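Putative amidohydrolase/peptidase (Burkholderia cenocepacia, PDB 4WJB) is a putative zinc-dependent hydrolase of the peptidase M20 family that probably cleaves carbon-nitrogen bonds other than peptide bonds, in linear amidines. Local coordinates at residues Glu29-Ile34 with Val42-Leu47; Ile204-Ile209 with Leu393-Ala398; Thr234-His239 with Phe247-Leu252. All coordinates share one frame; numbering follows the deposited sequence.

Contact 1: Glu29-Ile34 with Val42-Leu47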
ATOM      1  N   GLU A  29       0.327 -15.059 -40.341  1.00 22.47           N
ATOM      2  CA  GLU A  29      -0.781 -15.951 -40.005  1.00 24.90           C
ATOM      3  C   GLU A  29      -0.292 -17.391 -39.828  1.00 24.48           C
ATOM      4  O   GLU A  29      -0.691 -18.082 -38.893  1.00 23.21           O
ATOM      5  CB  GLU A  29      -1.871 -15.892 -41.080  1.00 28.43           C
ATOM      6  CG  GLU A  29      -2.588 -14.549 -41.180  1.00 31.82           C
ATOM      7  CD  GLU A  29      -3.471 -14.257 -39.979  1.00 36.30           C
ATOM      8  OE1 GLU A  29      -4.540 -14.893 -39.860  1.00 39.22           O
ATOM      9  OE2 GLU A  29      -3.096 -13.393 -39.154  1.00 35.05           O
ATOM     10  N   ARG A  30       0.587 -17.830 -40.724  1.00 24.04           N
ATOM     11  CA  ARG A  30       1.116 -19.192 -40.689  1.00 25.65           C
ATOM     12  C   ARG A  30       1.978 -19.438 -39.451  1.00 24.43           C
ATOM     13  O   ARG A  30       1.846 -20.461 -38.775  1.00 23.82           O
ATOM     14  CB  ARG A  30       1.922 -19.479 -41.960  1.00 26.98           C
ATOM     15  CG  ARG A  30       2.719 -20.776 -41.926  1.00 28.73           C
ATOM     16  CD  ARG A  30       1.813 -21.998 -41.854  1.00 30.57           C
ATOM     17  NE  ARG A  30       2.589 -23.235 -41.917  1.00 31.26           N
ATOM     18  CZ  ARG A  30       3.052 -23.886 -40.852  1.00 31.43           C
ATOM     19  NH1 ARG A  30       2.816 -23.421 -39.632  1.00 29.43           N
ATOM     20  NH2 ARG A  30       3.751 -25.003 -41.006  1.00 31.53           N
ATOM     21  N   MET A  31       2.859 -18.495 -39.151  1.00 22.50           N
ATOM     22  CA  MET A  31       3.743 -18.651 -38.005  1.00 22.47           C
ATOM     23  C   MET A  31       2.941 -18.604 -36.704  1.00 23.93           C
ATOM     24  O   MET A  31       3.282 -19.277 -35.735  1.00 25.86           O
ATOM     25  CB  MET A  31       4.825 -17.572 -38.010  1.00 20.25           C
ATOM     26  CG  MET A  31       5.924 -17.810 -36.993  1.00 22.60           C
ATOM     27  SD  MET A  31       6.990 -19.200 -37.437  1.00 23.61           S
ATOM     28  CE  MET A  31       7.967 -18.507 -38.764  1.00 29.38           C
ATOM     29  N   ALA A  32       1.854 -17.835 -36.703  1.00 22.79           N
ATOM     30  CA  ALA A  32       1.027 -17.670 -35.506  1.00 23.27           C
ATOM     31  C   ALA A  32       0.287 -18.956 -35.143  1.00 23.75           C
ATOM     32  O   ALA A  32      -0.278 -19.071 -34.061  1.00 23.71           O
ATOM     33  CB  ALA A  32       0.037 -16.533 -35.699  1.00 22.77           C
ATOM     34  N   GLN A  33       0.292 -19.921 -36.054  1.00 23.81           N
ATOM     35  CA  GLN A  33      -0.292 -21.225 -35.773  1.00 26.50           C
ATOM     36  C   GLN A  33       0.562 -21.992 -34.767  1.00 24.87           C
ATOM     37  O   GLN A  33       0.051 -22.791 -33.978  1.00 27.77           O
ATOM     38  CB  GLN A  33      -0.437 -22.035 -37.061  1.00 30.12           C
ATOM     39  CG  GLN A  33      -1.303 -21.376 -38.117  1.00 33.84           C
ATOM     40  CD  GLN A  33      -1.294 -22.146 -39.419  1.00 38.29           C
ATOM     41  OE1 GLN A  33      -0.670 -23.200 -39.521  1.00 38.22           O
ATOM     42  NE2 GLN A  33      -1.983 -21.621 -40.427  1.00 42.72           N
ATOM     43  N   ILE A  34       1.866 -21.751 -34.805  1.00 23.94           N
ATOM     44  CA  ILE A  34       2.796 -22.481 -33.956  1.00 25.75           C
ATOM     45  C   ILE A  34       2.745 -21.938 -32.530  1.00 26.19           C
ATOM     46  O   ILE A  34       3.315 -20.887 -32.224  1.00 23.41           O
ATOM     47  CB  ILE A  34       4.229 -22.411 -34.508  1.00 25.00           C
ATOM     48  CG1 ILE A  34       4.245 -22.855 -35.977  1.00 26.42           C
ATOM     49  CG2 ILE A  34       5.168 -23.280 -33.687  1.00 18.21           C
ATOM     50  CD1 ILE A  34       5.609 -22.747 -36.628  1.00 25.08           C
ATOM     51  N   VAL A  42      -0.220 -16.359 -28.762  1.00 33.90           N
ATOM     52  CA  VAL A  42       0.853 -17.315 -28.999  1.00 33.46           C
ATOM     53  C   VAL A  42       1.586 -17.643 -27.700  1.00 33.14           C
ATOM     54  O   VAL A  42       2.032 -16.747 -26.978  1.00 31.09           O
ATOM     55  CB  VAL A  42       1.859 -16.784 -30.042  1.00 31.47           C
ATOM     56  CG1 VAL A  42       3.117 -17.649 -30.072  1.00 28.43           C
ATOM     57  CG2 VAL A  42       1.213 -16.727 -31.423  1.00 31.82           C
ATOM     58  N   CYS A  43       1.690 -18.935 -27.401  1.00 31.97           N
ATOM     59  CA  CYS A  43       2.469 -19.402 -26.262  1.00 30.24           C
ATOM     60  C   CYS A  43       3.631 -20.250 -26.766  1.00 24.92           C
ATOM     61  O   CYS A  43       3.533 -21.476 -26.862  1.00 24.29           O
ATOM     62  CB  CYS A  43       1.599 -20.198 -25.290  1.00 31.76           C
ATOM     63  SG  CYS A  43       2.466 -20.749 -23.793  1.00 36.79           S
ATOM     64  N   ARG A  44       4.728 -19.579 -27.090  1.00 22.18           N
ATOM     65  CA  ARG A  44       5.877 -20.216 -27.715  1.00 24.10           C
ATOM     66  C   ARG A  44       7.145 -19.846 -26.951  1.00 23.07           C
ATOM     67  O   ARG A  44       7.917 -18.989 -27.379  1.00 20.53           O
ATOM     68  CB  ARG A  44       5.969 -19.797 -29.189  1.00 25.35           C
ATOM     69  CG  ARG A  44       6.879 -20.650 -30.055  1.00 27.02           C
ATOM     70  CD  ARG A  44       6.605 -20.411 -31.544  1.00 25.83           C
ATOM     71  NE  ARG A  44       6.879 -19.034 -31.947  1.00 25.29           N
ATOM     72  CZ  ARG A  44       6.064 -18.283 -32.685  1.00 25.54           C
ATOM     73  NH1 ARG A  44       4.905 -18.767 -33.119  1.00 24.80           N
ATOM     74  NH2 ARG A  44       6.414 -17.043 -33.002  1.00 23.78           N
ATOM     75  N   LEU A  45       7.349 -20.494 -25.807  1.00 24.23           N
ATOM     76  CA  LEU A  45       8.479 -20.174 -24.941  1.00 24.96           C
ATOM     77  C   LEU A  45       9.799 -20.583 -25.591  1.00 23.54           C
ATOM     78  O   LEU A  45       9.850 -21.523 -26.393  1.00 22.55           O
ATOM     79  CB  LEU A  45       8.324 -20.849 -23.573  1.00 29.29           C
ATOM     80  CG  LEU A  45       7.567 -20.059 -22.500  1.00 34.33           C
ATOM     81  CD1 LEU A  45       6.192 -19.609 -22.987  1.00 35.77           C
ATOM     82  CD2 LEU A  45       7.443 -20.878 -21.218  1.00 37.17           C
ATOM     83  N   ALA A  46      10.858 -19.853 -25.250  1.00 20.65           N
ATOM     84  CA  ALA A  46      12.176 -20.068 -25.840  1.00 21.28           C
ATOM     85  C   ALA A  46      12.672 -21.505 -25.671  1.00 20.79           C
ATOM     86  O   ALA A  46      12.585 -22.079 -24.589  1.00 21.65           O
ATOM     87  CB  ALA A  46      13.178 -19.094 -25.234  1.00 20.92           C
ATOM     88  N   LEU A  47      13.178 -22.069 -26.766  1.00 20.07           N
ATOM     89  CA  LEU A  47      13.832 -23.380 -26.780  1.00 18.23           C
ATOM     90  C   LEU A  47      12.901 -24.546 -26.449  1.00 19.62           C
ATOM     91  O   LEU A  47      13.363 -25.662 -26.195  1.00 19.36           O
ATOM     92  CB  LEU A  47      15.036 -23.382 -25.835  1.00 19.18           C
ATOM     93  CG  LEU A  47      16.045 -22.285 -26.177  1.00 18.47           C
ATOM     94  CD1 LEU A  47      17.302 -22.399 -25.321  1.00 17.54           C
ATOM     95  CD2 LEU A  47      16.381 -22.296 -27.676  1.00 17.49           C
TER
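Arg44 reaches back to the carbonyls of Ile34 and Met31, in the turn that follows helix 21-31. NH1 of Arg44 donates to the carbonyl oxygen of Ile34 over 2.8 Å, with an N-H...O angle of 148°; the nitrogen lies in the carbonyl plane, while the oxygen sits at the guanidinium's edge, somewhat tilted from its plane. The same Arg44 NH1 is 3.1 Å from Met31 O, which approaches obliquely. Both carbonyls belong to the type I beta turn from Met31 to Ile34, in which Ile34 N returns a 3.0 Å bond to Met31 O, so the arginine meets the two ends of one turn. With Arg44 CG anti to the backbone N (chi1 -164°) and the Arg44 chain bent at chi3 (63°), its CD passes close to Ile34 O before the head group swings toward the turn.

In the M20 fold this turn leads from the N-terminal helix into the loop before helix 49-64; the Arg44 side chain lies about 11 Å from the bound zinc. NH2 is held by Ala97 O, one residue beyond the zinc ligand His96, and the backbone N of Arg44 is bonded to Ser99 OG.

Carbon atoms line the guanidinium and its stem. Ile34 CG2 rests 3.9 Å from Arg44 CD, and the CG of Met31 comes within 4.1 Å of Arg44 NH2, the two chains crossing nearly at right angles. Val42 CG1 lies 3.7 Å above one face of the Arg44 guanidinium, offset toward its rim, whereas Val42 CG2 lies against Ala32, nearest its O at 3.8 Å.

Contact 2: Ile204-Ile209 with Leu393-Ala398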
ATOM      1  N   ILE A 204       6.554  -3.834 -33.107  1.00 22.64           N
ATOM      2  CA  ILE A 204       5.363  -3.095 -32.720  1.00 21.50           C
ATOM      3  C   ILE A 204       5.711  -2.194 -31.541  1.00 21.92           C
ATOM      4  O   ILE A 204       6.635  -2.491 -30.774  1.00 22.16           O
ATOM      5  CB  ILE A 204       4.201  -4.025 -32.344  1.00 24.55           C
ATOM      6  CG1 ILE A 204       4.557  -4.841 -31.100  1.00 26.19           C
ATOM      7  CG2 ILE A 204       3.856  -4.940 -33.513  1.00 22.20           C
ATOM      8  CD1 ILE A 204       3.379  -5.566 -30.488  1.00 28.01           C
ATOM      9  N   GLU A 205       4.981  -1.094 -31.397  1.00 19.85           N
ATOM     10  CA  GLU A 205       5.305  -0.108 -30.369  1.00 23.19           C
ATOM     11  C   GLU A 205       5.196  -0.655 -28.943  1.00 23.00           C
ATOM     12  O   GLU A 205       6.025  -0.323 -28.094  1.00 22.76           O
ATOM     13  CB  GLU A 205       4.406   1.129 -30.491  1.00 20.38           C
ATOM     14  CG  GLU A 205       4.692   2.162 -29.398  1.00 21.18           C
ATOM     15  CD  GLU A 205       3.674   3.284 -29.336  1.00 26.77           C
ATOM     16  OE1 GLU A 205       3.016   3.571 -30.361  1.00 28.45           O
ATOM     17  OE2 GLU A 205       3.543   3.884 -28.250  1.00 28.17           O
ATOM     18  N   GLN A 206       4.180  -1.488 -28.701  1.00 20.48           N
ATOM     19  CA  GLN A 206       3.821  -1.956 -27.354  1.00 24.30           C
ATOM     20  C   GLN A 206       3.350  -0.777 -26.503  1.00 25.26           C
ATOM     21  O   GLN A 206       3.511  -0.755 -25.276  1.00 24.64           O
ATOM     22  CB  GLN A 206       4.987  -2.686 -26.671  1.00 23.74           C
ATOM     23  CG  GLN A 206       5.527  -3.887 -27.449  1.00 24.48           C
ATOM     24  CD  GLN A 206       6.629  -4.628 -26.701  1.00 29.13           C
ATOM     25  OE1 GLN A 206       7.606  -4.021 -26.258  1.00 30.21           O
ATOM     26  NE2 GLN A 206       6.473  -5.946 -26.553  1.00 33.66           N
ATOM     27  N   GLY A 207       2.755   0.199 -27.179  1.00 26.27           N
ATOM     28  CA  GLY A 207       2.232   1.394 -26.545  1.00 24.88           C
ATOM     29  C   GLY A 207       1.272   2.056 -27.512  1.00 24.80           C
ATOM     30  O   GLY A 207       1.161   1.628 -28.662  1.00 24.84           O
ATOM     31  N   ALA A 208       0.592   3.102 -27.054  1.00 25.71           N
ATOM     32  CA  ALA A 208      -0.498   3.714 -27.809  1.00 26.82           C
ATOM     33  C   ALA A 208      -0.135   5.072 -28.409  1.00 27.22           C
ATOM     34  O   ALA A 208      -1.010   5.802 -28.871  1.00 28.21           O
ATOM     35  CB  ALA A 208      -1.725   3.863 -26.908  1.00 27.74           C
ATOM     36  N   ILE A 209       1.147   5.417 -28.401  1.00 27.22           N
ATOM     37  CA  ILE A 209       1.565   6.734 -28.879  1.00 31.77           C
ATOM     38  C   ILE A 209       1.323   6.903 -30.383  1.00 27.24           C
ATOM     39  O   ILE A 209       0.754   7.906 -30.818  1.00 28.59           O
ATOM     40  CB  ILE A 209       3.050   6.995 -28.561  1.00 31.59           C
ATOM     41  CG1 ILE A 209       3.242   7.110 -27.044  1.00 26.98           C
ATOM     42  CG2 ILE A 209       3.546   8.247 -29.279  1.00 27.47           C
ATOM     43  CD1 ILE A 209       4.667   7.370 -26.614  1.00 29.22           C
ATOM     44  N   LEU A 393      -1.802  -2.418 -26.836  1.00 47.05           N
ATOM     45  CA  LEU A 393      -1.730  -3.699 -26.152  1.00 48.46           C
ATOM     46  C   LEU A 393      -0.585  -4.574 -26.654  1.00 48.40           C
ATOM     47  O   LEU A 393      -0.355  -4.716 -27.861  1.00 47.87           O
ATOM     48  CB  LEU A 393      -3.057  -4.446 -26.295  1.00 48.95           C
ATOM     49  CG  LEU A 393      -3.222  -5.721 -25.469  1.00 49.87           C
ATOM     50  CD1 LEU A 393      -3.119  -5.401 -23.987  1.00 51.39           C
ATOM     51  CD2 LEU A 393      -4.544  -6.399 -25.790  1.00 52.29           C
ATOM     52  N   SER A 394       0.143  -5.150 -25.704  1.00 49.51           N
ATOM     53  CA  SER A 394       1.176  -6.131 -26.026  1.00 48.94           C
ATOM     54  C   SER A 394       1.393  -7.063 -24.838  1.00 48.97           C
ATOM     55  O   SER A 394       0.995  -6.752 -23.705  1.00 47.77           O
ATOM     56  CB  SER A 394       2.489  -5.445 -26.428  1.00 47.04           C
ATOM     57  OG  SER A 394       3.438  -6.389 -26.905  1.00 46.72           O
ATOM     58  N   HIS A 395       2.045  -8.188 -25.120  1.00 48.42           N
ATOM     59  CA  HIS A 395       2.234  -9.295 -24.178  1.00 48.93           C
ATOM     60  C   HIS A 395       0.895  -9.628 -23.580  1.00 49.81           C
ATOM     61  O   HIS A 395       0.747  -9.777 -22.371  1.00 50.75           O
ATOM     62  CB  HIS A 395       3.301  -8.977 -23.103  1.00 50.65           C
ATOM     63  CG  HIS A 395       4.639  -8.664 -23.690  1.00 50.79           C
ATOM     64  ND1 HIS A 395       5.823  -8.838 -23.015  1.00 51.92           N
ATOM     65  CD2 HIS A 395       4.958  -8.145 -24.896  1.00 49.55           C
ATOM     66  CE1 HIS A 395       6.827  -8.461 -23.801  1.00 49.40           C
ATOM     67  NE2 HIS A 395       6.319  -8.033 -24.939  1.00 49.06           N
ATOM     68  N   ASN A 396      -0.060  -9.705 -24.499  1.00 46.92           N
ATOM     69  CA  ASN A 396      -1.427 -10.099 -24.273  1.00 46.65           C
ATOM     70  C   ASN A 396      -1.873 -10.768 -25.565  1.00 44.25           C
ATOM     71  O   ASN A 396      -1.439 -10.370 -26.648  1.00 40.74           O
ATOM     72  CB  ASN A 396      -2.310  -8.901 -23.936  1.00 47.03           C
ATOM     73  CG  ASN A 396      -3.731  -9.296 -23.676  1.00 48.25           C
ATOM     74  OD1 ASN A 396      -4.486  -9.583 -24.603  1.00 46.37           O
ATOM     75  ND2 ASN A 396      -4.114  -9.308 -22.409  1.00 49.00           N
ATOM     76  N   GLU A 397      -2.712 -11.790 -25.456  1.00 45.58           N
ATOM     77  CA  GLU A 397      -3.120 -12.579 -26.608  1.00 46.62           C
ATOM     78  C   GLU A 397      -3.957 -11.790 -27.621  1.00 47.00           C
ATOM     79  O   GLU A 397      -4.073 -12.194 -28.778  1.00 45.57           O
ATOM     80  CB  GLU A 397      -3.880 -13.812 -26.120  1.00 50.27           C
ATOM     81  CG  GLU A 397      -2.982 -14.824 -25.412  1.00 52.55           C
ATOM     82  CD  GLU A 397      -3.680 -15.551 -24.278  1.00 58.87           C
ATOM     83  OE1 GLU A 397      -4.110 -16.706 -24.480  1.00 61.54           O
ATOM     84  OE2 GLU A 397      -3.795 -14.965 -23.182  1.00 61.49           O
ATOM     85  N   ALA A 398      -4.525 -10.665 -27.186  1.00 47.76           N
ATOM     86  CA  ALA A 398      -5.367  -9.831 -28.047  1.00 46.75           C
ATOM     87  C   ALA A 398      -4.566  -8.742 -28.767  1.00 42.83           C
ATOM     88  O   ALA A 398      -5.134  -7.894 -29.457  1.00 41.66           O
ATOM     89  CB  ALA A 398      -6.494  -9.203 -27.234  1.00 48.74           C
TER
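The dinuclear zinc site of M20 hydrolases is built from loops at the ends of strands, and two of them meet here: the one that follows the zinc ligand His203 and the one that carries His395, predicted to bind a second zinc. Gln206 is the bridge between them. Its CG is anti to the carbonyl carbon (chi1 -57°) and the chain is extended beyond it, which carries the amide across to the 393-398 loop. There Gln206 NE2 donates to Ser394 OG over 3.1 Å, at an N-H...O angle of 143° and with the oxygen tilted out of the amide plane. Gln206 NE2 is also placed 2.6 Å from His395 NE2, at the edge of the imidazole and near its plane, with amide and ring planes turned 60° apart; this separation is unusually short for two nitrogens and its nature is uncertain.

Carbon contacts accompany the bond to the serine: Gln206 CG and Ser394 CB are 3.6 Å apart, and Ile204 CD1 comes to 3.7 Å from Ser394 OG. That hydroxyl is also hydrogen-bonded to Glu399 OE1, so a carboxylate helps to fix the oxygen that Gln206 meets. His395 packs against Glu142, predicted to bind the second zinc; its NE2 is also close to Asp107 OD2, and Gln206 touches Asp107 as well.

Glu205 faces elsewhere, its OE2 accepting from Ile209 N over 2.8 Å through the syn lone pair at the start of helix 209-213. The contact thus lies where strand 198-204 gives way to that helix, facing the loop between strand 382-387 and helix 403-421, with Phe247 of the second subunit packed on Ala208 and Ile209.

Contact 3: Thr234-His239 with Phe247-Leu252. With EDO (1,2-ethanediol), chain H.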
ATOM      1  N   THR A 234       9.630   7.060   8.016  1.00 31.68           N
ATOM      2  CA  THR A 234       9.420   6.580   9.373  1.00 33.13           C
ATOM      3  C   THR A 234       8.725   7.632  10.221  1.00 33.77           C
ATOM      4  O   THR A 234       9.232   8.741  10.392  1.00 34.00           O
ATOM      5  CB  THR A 234      10.741   6.183  10.041  1.00 35.76           C
ATOM      6  OG1 THR A 234      11.358   5.131   9.291  1.00 36.48           O
ATOM      7  CG2 THR A 234      10.494   5.709  11.472  1.00 37.05           C
ATOM      8  N   GLY A 235       7.556   7.278  10.737  1.00 34.36           N
ATOM      9  CA  GLY A 235       6.802   8.168  11.597  1.00 35.20           C
ATOM     10  C   GLY A 235       6.552   7.550  12.952  1.00 37.64           C
ATOM     11  O   GLY A 235       7.408   6.849  13.489  1.00 40.70           O
ATOM     12  N   VAL A 236       5.372   7.809  13.506  1.00 35.75           N
ATOM     13  CA  VAL A 236       5.028   7.305  14.827  1.00 38.25           C
ATOM     14  C   VAL A 236       3.667   6.620  14.821  1.00 37.94           C
ATOM     15  O   VAL A 236       2.653   7.248  14.510  1.00 35.47           O
ATOM     16  CB  VAL A 236       5.013   8.439  15.871  1.00 37.35           C
ATOM     17  CG1 VAL A 236       4.615   7.904  17.238  1.00 41.00           C
ATOM     18  CG2 VAL A 236       6.369   9.121  15.936  1.00 37.49           C
ATOM     19  N   ASP A 237       3.653   5.329  15.151  1.00 40.06           N
ATOM     20  CA  ASP A 237       2.403   4.598  15.328  1.00 41.74           C
ATOM     21  C   ASP A 237       1.559   5.302  16.384  1.00 40.97           C
ATOM     22  O   ASP A 237       2.034   5.575  17.485  1.00 41.58           O
ATOM     23  CB  ASP A 237       2.665   3.147  15.741  1.00 47.72           C
ATOM     24  CG  ASP A 237       3.106   2.271  14.579  1.00 50.19           C
ATOM     25  OD1 ASP A 237       3.401   2.808  13.493  1.00 48.18           O
ATOM     26  OD2 ASP A 237       3.158   1.033  14.755  1.00 53.45           O
ATOM     27  N   ALA A 238       0.314   5.615  16.046  1.00 38.38           N
ATOM     28  CA  ALA A 238      -0.548   6.327  16.980  1.00 38.89           C
ATOM     29  C   ALA A 238      -2.014   6.025  16.720  1.00 35.71           C
ATOM     30  O   ALA A 238      -2.455   5.960  15.569  1.00 31.26           O
ATOM     31  CB  ALA A 238      -0.296   7.821  16.898  1.00 39.01           C
ATOM     32  N   HIS A 239      -2.758   5.830  17.803  1.00 30.48           N
ATOM     33  CA  HIS A 239      -4.196   5.635  17.732  1.00 32.35           C
ATOM     34  C   HIS A 239      -4.856   6.925  17.252  1.00 30.47           C
ATOM     35  O   HIS A 239      -4.640   7.989  17.827  1.00 33.62           O
ATOM     36  CB  HIS A 239      -4.741   5.209  19.097  1.00 39.32           C
ATOM     37  CG  HIS A 239      -6.197   4.867  19.092  1.00 44.12           C
ATOM     38  ND1 HIS A 239      -7.157   5.694  19.633  1.00 46.57           N
ATOM     39  CD2 HIS A 239      -6.856   3.789  18.608  1.00 46.88           C
ATOM     40  CE1 HIS A 239      -8.346   5.137  19.488  1.00 48.46           C
ATOM     41  NE2 HIS A 239      -8.192   3.982  18.866  1.00 48.56           N
ATOM     42  N   PHE A 247      -0.092  16.482  16.763  1.00 37.55           N
ATOM     43  CA  PHE A 247       0.863  15.574  17.402  1.00 36.65           C
ATOM     44  C   PHE A 247       1.361  14.488  16.447  1.00 35.68           C
ATOM     45  O   PHE A 247       2.274  13.732  16.780  1.00 35.98           O
ATOM     46  CB  PHE A 247       0.239  14.895  18.629  1.00 35.01           C
ATOM     47  CG  PHE A 247      -0.141  15.840  19.738  1.00 37.07           C
ATOM     48  CD1 PHE A 247       0.234  17.174  19.706  1.00 39.06           C
ATOM     49  CD2 PHE A 247      -0.870  15.381  20.827  1.00 35.80           C
ATOM     50  CE1 PHE A 247      -0.122  18.036  20.734  1.00 39.42           C
ATOM     51  CE2 PHE A 247      -1.230  16.237  21.855  1.00 39.22           C
ATOM     52  CZ  PHE A 247      -0.853  17.566  21.809  1.00 40.50           C
ATOM     53  N   ARG A 248       0.757  14.413  15.267  1.00 33.93           N
ATOM     54  CA  ARG A 248       0.940  13.262  14.388  1.00 36.17           C
ATOM     55  C   ARG A 248       2.224  13.270  13.560  1.00 36.20           C
ATOM     56  O   ARG A 248       2.688  14.317  13.103  1.00 36.59           O
ATOM     57  CB  ARG A 248      -0.258  13.144  13.446  1.00 34.13           C
ATOM     58  CG  ARG A 248      -1.576  12.934  14.169  1.00 32.85           C
ATOM     59  CD  ARG A 248      -2.683  12.609  13.196  1.00 28.97           C
ATOM     60  NE  ARG A 248      -3.920  12.252  13.884  1.00 28.50           N
ATOM     61  CZ  ARG A 248      -4.973  11.721  13.272  1.00 27.83           C
ATOM     62  NH1 ARG A 248      -4.930  11.483  11.967  1.00 23.07           N
ATOM     63  NH2 ARG A 248      -6.061  11.417  13.961  1.00 27.83           N
ATOM     64  N   ARG A 249       2.784  12.077  13.386  1.00 35.70           N
ATOM     65  CA  ARG A 249       3.887  11.837  12.469  1.00 34.62           C
ATOM     66  C   ARG A 249       3.436  10.773  11.476  1.00 33.17           C
ATOM     67  O   ARG A 249       3.881   9.625  11.526  1.00 34.59           O
ATOM     68  CB  ARG A 249       5.147  11.391  13.215  1.00 37.66           C
ATOM     69  CG  ARG A 249       5.732  12.448  14.142  1.00 41.75           C
ATOM     70  CD  ARG A 249       6.167  13.676  13.360  1.00 42.82           C
ATOM     71  NE  ARG A 249       6.842  14.663  14.200  1.00 46.98           N
ATOM     72  CZ  ARG A 249       6.230  15.675  14.807  1.00 48.67           C
ATOM     73  NH1 ARG A 249       4.920  15.841  14.677  1.00 47.91           N
ATOM     74  NH2 ARG A 249       6.929  16.522  15.547  1.00 52.24           N
ATOM     75  N   ASP A 250       2.527  11.165  10.589  1.00 29.25           N
ATOM     76  CA  ASP A 250       1.885  10.236   9.667  1.00 29.44           C
ATOM     77  C   ASP A 250       2.776   9.948   8.463  1.00 29.36           C
ATOM     78  O   ASP A 250       2.968  10.806   7.602  1.00 30.00           O
ATOM     79  CB  ASP A 250       0.534  10.800   9.215  1.00 28.88           C
ATOM     80  CG  ASP A 250      -0.341   9.764   8.527  1.00 28.03           C
ATOM     81  OD1 ASP A 250       0.192   8.925   7.763  1.00 28.78           O
ATOM     82  OD2 ASP A 250      -1.574   9.809   8.730  1.00 25.65           O
ATOM     83  N   ALA A 251       3.304   8.728   8.409  1.00 28.00           N
ATOM     84  CA  ALA A 251       4.198   8.313   7.329  1.00 27.03           C
ATOM     85  C   ALA A 251       3.479   8.181   5.988  1.00 27.00           C
ATOM     86  O   ALA A 251       4.085   8.373   4.928  1.00 26.30           O
ATOM     87  CB  ALA A 251       4.876   6.996   7.691  1.00 25.08           C
ATOM     88  N   LEU A 252       2.192   7.852   6.023  1.00 25.62           N
ATOM     89  CA  LEU A 252       1.444   7.672   4.780  1.00 24.83           C
ATOM     90  C   LEU A 252       1.124   9.010   4.117  1.00 25.45           C
ATOM     91  O   LEU A 252       1.099   9.109   2.891  1.00 24.23           O
ATOM     92  CB  LEU A 252       0.155   6.886   5.029  1.00 22.35           C
ATOM     93  CG  LEU A 252      -0.696   6.593   3.790  1.00 20.06           C
ATOM     94  CD1 LEU A 252       0.135   5.935   2.685  1.00 19.58           C
ATOM     95  CD2 LEU A 252      -1.872   5.718   4.154  1.00 18.46           C
TER
HETATM   96  C1  EDO H 504     -11.640   2.378  18.578  1.00 38.74           C
HETATM   97  O1  EDO H 504     -10.656   2.588  17.557  1.00 36.71           O
HETATM   98  C2  EDO H 504     -11.502   3.466  19.637  1.00 40.42           C
HETATM   99  O2  EDO H 504     -12.702   3.554  20.416  1.00 41.05           O
HETATM  100  O   HOH W   1       1.960   9.897  14.705  1.00 32.80           O
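Val236 and Arg249 lie side by side and point the same way, the valine's CG2 resting 3.7 Å from CB of the arginine and nearly as close to its CG. CG2 takes the place anti to the valine's carbonyl carbon, beside its own backbone N, because CG1 is the branch anti to that nitrogen (chi1 178°). Arg249 starts toward Val236 but bends at chi2 (-62°), so that only the base of its chain is shared with the valine. The head group turns back on its own segment, where Arg249 NH1 donates to Arg248 O over 3.1 Å; the oxygen lies in the guanidinium plane, but the donor stands well above the carbonyl plane.

The backbones are also joined directly. Val236 N donates to Arg249 O over 3.1 Å, and Gly235 CA makes a CH...O contact of 3.3 Å with Arg249 O as well. A water completes the pairing, donating a hydrogen bond to Val236 O and accepting one from Arg249 N, 2.7 Å from each.

This is part of the M20 dimerisation region, where the turn from strand 217-234 through the short strand 238-239 leads to helix 251-268. Asp250 N-caps that helix: its OD1 accepts a weak bond from Leu252 N and another from Val253 N. The methyl CB of Ala251 packs 4.1 Å from Gly235 N.

Arg248 extends to the second subunit, bonding through NH1 to its Thr276. His239 NE2 is hydrogen-bonded, at 3.1 Å, to O1 of an ethanediol probably left from crystallisation, which also meets Arg301 of the second subunit.

In the fold
Contacts 1 and 2 belong to the zinc-bearing part of the chain, their centres about 17 Å apart, while the centres of contacts 2 and 3 are about 42 Å apart, contact 3 being nested in the loop that contact 2 closes. Contact 1 is the most buried and satisfies a charged guanidinium with carbonyl oxygens. Contact 2, partly buried, works through side-chain amide, hydroxyl and imidazole groups beside the zinc site. Contact 3 is more open and relies on backbone and water bonds with a modest apolar overlap. Contacts 2 and 3 share a partner: Phe247 of each subunit packs on Ile209 of the other, whereas contact 1 meets no second subunit.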